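Local coordinates for protein teichoic acid D-alanine hydrolase (Staphylococcus aureus, PDB 5ZH8) that removes D-alanyl ester groups from the wall and lipoteichoic acids of the cell envelope and influences the level of methicillin resistance, at residues A[234-239]-A[247-252]. Numbering follows the deposited sequence.
Sequences NYYTKI and HTAFYD
F250 turns the edge of its ring toward the face of Y235 in an offset edge-to-face (T-shaped) pair, the planes at 89° and the centroids 5.8 Å apart. The pair illustrates how a helix can be held against a short edge strand largely through aromatic side chains; no hydrogen bond joins the two segments directly. With chi1 at 161°, the Y235 ring swings away from its own N and runs back toward T248, at the start of the strand; CD2 of Y235 lies 3.9 Å from CE2 of F250, while the phenol end reaches T248, with OH of Y235 3.2 Å from its methyl CG2. T248 can present that methyl because its hydroxyl is turned elsewhere, hydrogen-bonded to D294. The second tyrosine, Y236, and F250 slide past each other in opposite directions, CE2 of Y236 meeting the F250 rim at CD2, 3.9 Å away and near the plane of the phenylalanine ring. Over one face of Y236 lies CE2 of Y235, so the three rings form one buried cluster. Beyond it the Y236 hydroxyl passes A249, OH to CA 3.8 Å, and hydrogen-bonds to E253, whose carboxylate also accepts F250 N. Helix segment 234-239 and strand 248-250 run nearly antiparallel, their axes 11.0 Å apart at closest approach. Helix 129-142 touches Y235 and F250, helix 47-55 packs on Y236 and F250, and strand 288-290 pairs with strand 248-250 within the three-stranded sheet of this beta-lactamase-family protein.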
loop_
_atom_site.group_PDB
_atom_site.type_symbol
_atom_site.label_atom_id
_atom_site.label_comp_id
_atom_site.label_asym_id
_atom_site.label_seq_id
_atom_site.Cartn_x
_atom_site.Cartn_y
_atom_site.Cartn_z
ATOM N N ASN A 234 0.783 11.285 30.427
ATOM C CA ASN A 234 -0.656 11.106 30.515
ATOM C C ASN A 234 -1.038 9.685 30.118
ATOM O O ASN A 234 -1.861 9.060 30.787
ATOM C CB ASN A 234 -1.401 12.133 29.655
ATOM C CG ASN A 234 -1.498 13.508 30.316
ATOM O OD1 ASN A 234 -1.133 14.523 29.725
ATOM N ND2 ASN A 234 -2.028 13.548 31.536
ATOM N N TYR A 235 -0.430 9.167 29.049
ATOM C CA TYR A 235 -0.699 7.790 28.623
ATOM C C TYR A 235 -0.312 6.762 29.687
ATOM O O TYR A 235 -1.091 5.863 29.990
ATOM C CB TYR A 235 0.018 7.425 27.320
ATOM C CG TYR A 235 0.099 5.919 27.153
ATOM C CD1 TYR A 235 -0.979 5.189 26.658
ATOM C CD2 TYR A 235 1.237 5.218 27.549
ATOM C CE1 TYR A 235 -0.913 3.813 26.542
ATOM C CE2 TYR A 235 1.305 3.839 27.435
ATOM C CZ TYR A 235 0.228 3.148 26.933
ATOM O OH TYR A 235 0.311 1.786 26.830
ATOM N N TYR A 236 0.896 6.867 30.227
ATOM C CA TYR A 236 1.356 5.875 31.203
ATOM C C TYR A 236 0.589 5.958 32.526
ATOM O O TYR A 236 0.123 4.941 33.045
ATOM C CB TYR A 236 2.868 5.968 31.452
ATOM C CG TYR A 236 3.685 5.155 30.473
ATOM C CD1 TYR A 236 3.638 3.763 30.473
ATOM C CD2 TYR A 236 4.464 5.779 29.512
ATOM C CE1 TYR A 236 4.378 3.022 29.570
ATOM C CE2 TYR A 236 5.204 5.047 28.597
ATOM C CZ TYR A 236 5.159 3.667 28.629
ATOM O OH TYR A 236 5.897 2.928 27.734
ATOM N N THR A 237 0.456 7.164 33.064
ATOM C CA THR A 237 -0.218 7.358 34.345
ATOM C C THR A 237 -1.714 7.004 34.282
ATOM O O THR A 237 -2.258 6.430 35.228
ATOM C CB THR A 237 -0.059 8.806 34.847
ATOM O OG1 THR A 237 -0.441 9.713 33.811
ATOM C CG2 THR A 237 1.367 9.087 35.227
ATOM N N LYS A 238 -2.362 7.326 33.163
ATOM C CA LYS A 238 -3.812 7.155 33.039
ATOM C C LYS A 238 -4.270 5.892 32.304
ATOM O O LYS A 238 -5.438 5.519 32.406
ATOM C CB LYS A 238 -4.441 8.380 32.367
ATOM C CG LYS A 238 -4.230 9.702 33.092
ATOM C CD LYS A 238 -4.906 10.824 32.316
ATOM C CE LYS A 238 -4.850 12.158 33.036
ATOM N NZ LYS A 238 -5.743 12.181 34.226
ATOM N N ILE A 239 -3.383 5.239 31.559
ATOM C CA ILE A 239 -3.760 4.024 30.801
ATOM C C ILE A 239 -2.710 2.921 30.911
ATOM O O ILE A 239 -2.999 1.839 31.416
ATOM C CB ILE A 239 -4.006 4.330 29.304
ATOM C CG1 ILE A 239 -5.139 5.349 29.134
ATOM C CG2 ILE A 239 -4.332 3.049 28.538
ATOM C CD1 ILE A 239 -5.166 6.016 27.774
ATOM N N HIS A 247 4.161 -4.364 27.613
ATOM C CA HIS A 247 4.790 -4.707 26.337
ATOM C C HIS A 247 4.300 -3.742 25.252
ATOM O O HIS A 247 4.087 -4.112 24.101
ATOM C CB HIS A 247 4.490 -6.164 25.992
ATOM C CG HIS A 247 5.087 -7.139 26.961
ATOM N ND1 HIS A 247 4.551 -7.376 28.208
ATOM C CD2 HIS A 247 6.187 -7.923 26.870
ATOM C CE1 HIS A 247 5.290 -8.271 28.840
ATOM N NE2 HIS A 247 6.287 -8.621 28.048
ATOM N N THR A 248 4.129 -2.491 25.665
ATOM C CA THR A 248 3.681 -1.404 24.817
ATOM C C THR A 248 4.588 -0.219 25.097
ATOM O O THR A 248 4.848 0.106 26.261
ATOM C CB THR A 248 2.241 -1.005 25.169
ATOM O OG1 THR A 248 1.355 -2.092 24.876
ATOM C CG2 THR A 248 1.809 0.246 24.404
ATOM N N ALA A 249 5.074 0.431 24.046
ATOM C CA ALA A 249 6.074 1.476 24.223
ATOM C C ALA A 249 6.081 2.500 23.104
ATOM O O ALA A 249 5.657 2.228 21.984
ATOM C CB ALA A 249 7.458 0.858 24.379
ATOM N N PHE A 250 6.555 3.693 23.439
ATOM C CA PHE A 250 6.817 4.728 22.453
ATOM C C PHE A 250 8.098 4.364 21.716
ATOM O O PHE A 250 8.975 3.708 22.267
ATOM C CB PHE A 250 6.932 6.107 23.120
ATOM C CG PHE A 250 5.619 6.655 23.607
ATOM C CD1 PHE A 250 4.781 7.343 22.743
ATOM C CD2 PHE A 250 5.218 6.478 24.920
ATOM C CE1 PHE A 250 3.568 7.848 23.177
ATOM C CE2 PHE A 250 4.006 6.980 25.365
ATOM C CZ PHE A 250 3.178 7.666 24.492
ATOM N N TYR A 251 8.186 4.801 20.465
ATOM C CA TYR A 251 9.232 4.373 19.526
ATOM C C TYR A 251 10.681 4.376 20.046
ATOM O O TYR A 251 11.476 3.525 19.643
ATOM C CB TYR A 251 9.154 5.222 18.250
ATOM C CG TYR A 251 9.709 6.624 18.400
ATOM C CD1 TYR A 251 8.957 7.635 18.999
ATOM C CD2 TYR A 251 10.986 6.941 17.946
ATOM C CE1 TYR A 251 9.465 8.919 19.141
ATOM C CE2 TYR A 251 11.503 8.224 18.079
ATOM C CZ TYR A 251 10.739 9.206 18.679
ATOM O OH TYR A 251 11.250 10.481 18.809
ATOM N N ASP A 252 11.026 5.322 20.920
ATOM C CA ASP A 252 12.420 5.507 21.321
ATOM C C ASP A 252 12.755 5.024 22.736
ATOM O O ASP A 252 13.854 5.278 23.232
ATOM C CB ASP A 252 12.824 6.980 21.164
ATOM C CG ASP A 252 14.327 7.164 20.947
ATOM O OD1 ASP A 252 14.977 6.274 20.351
ATOM O OD2 ASP A 252 14.866 8.207 21.384
#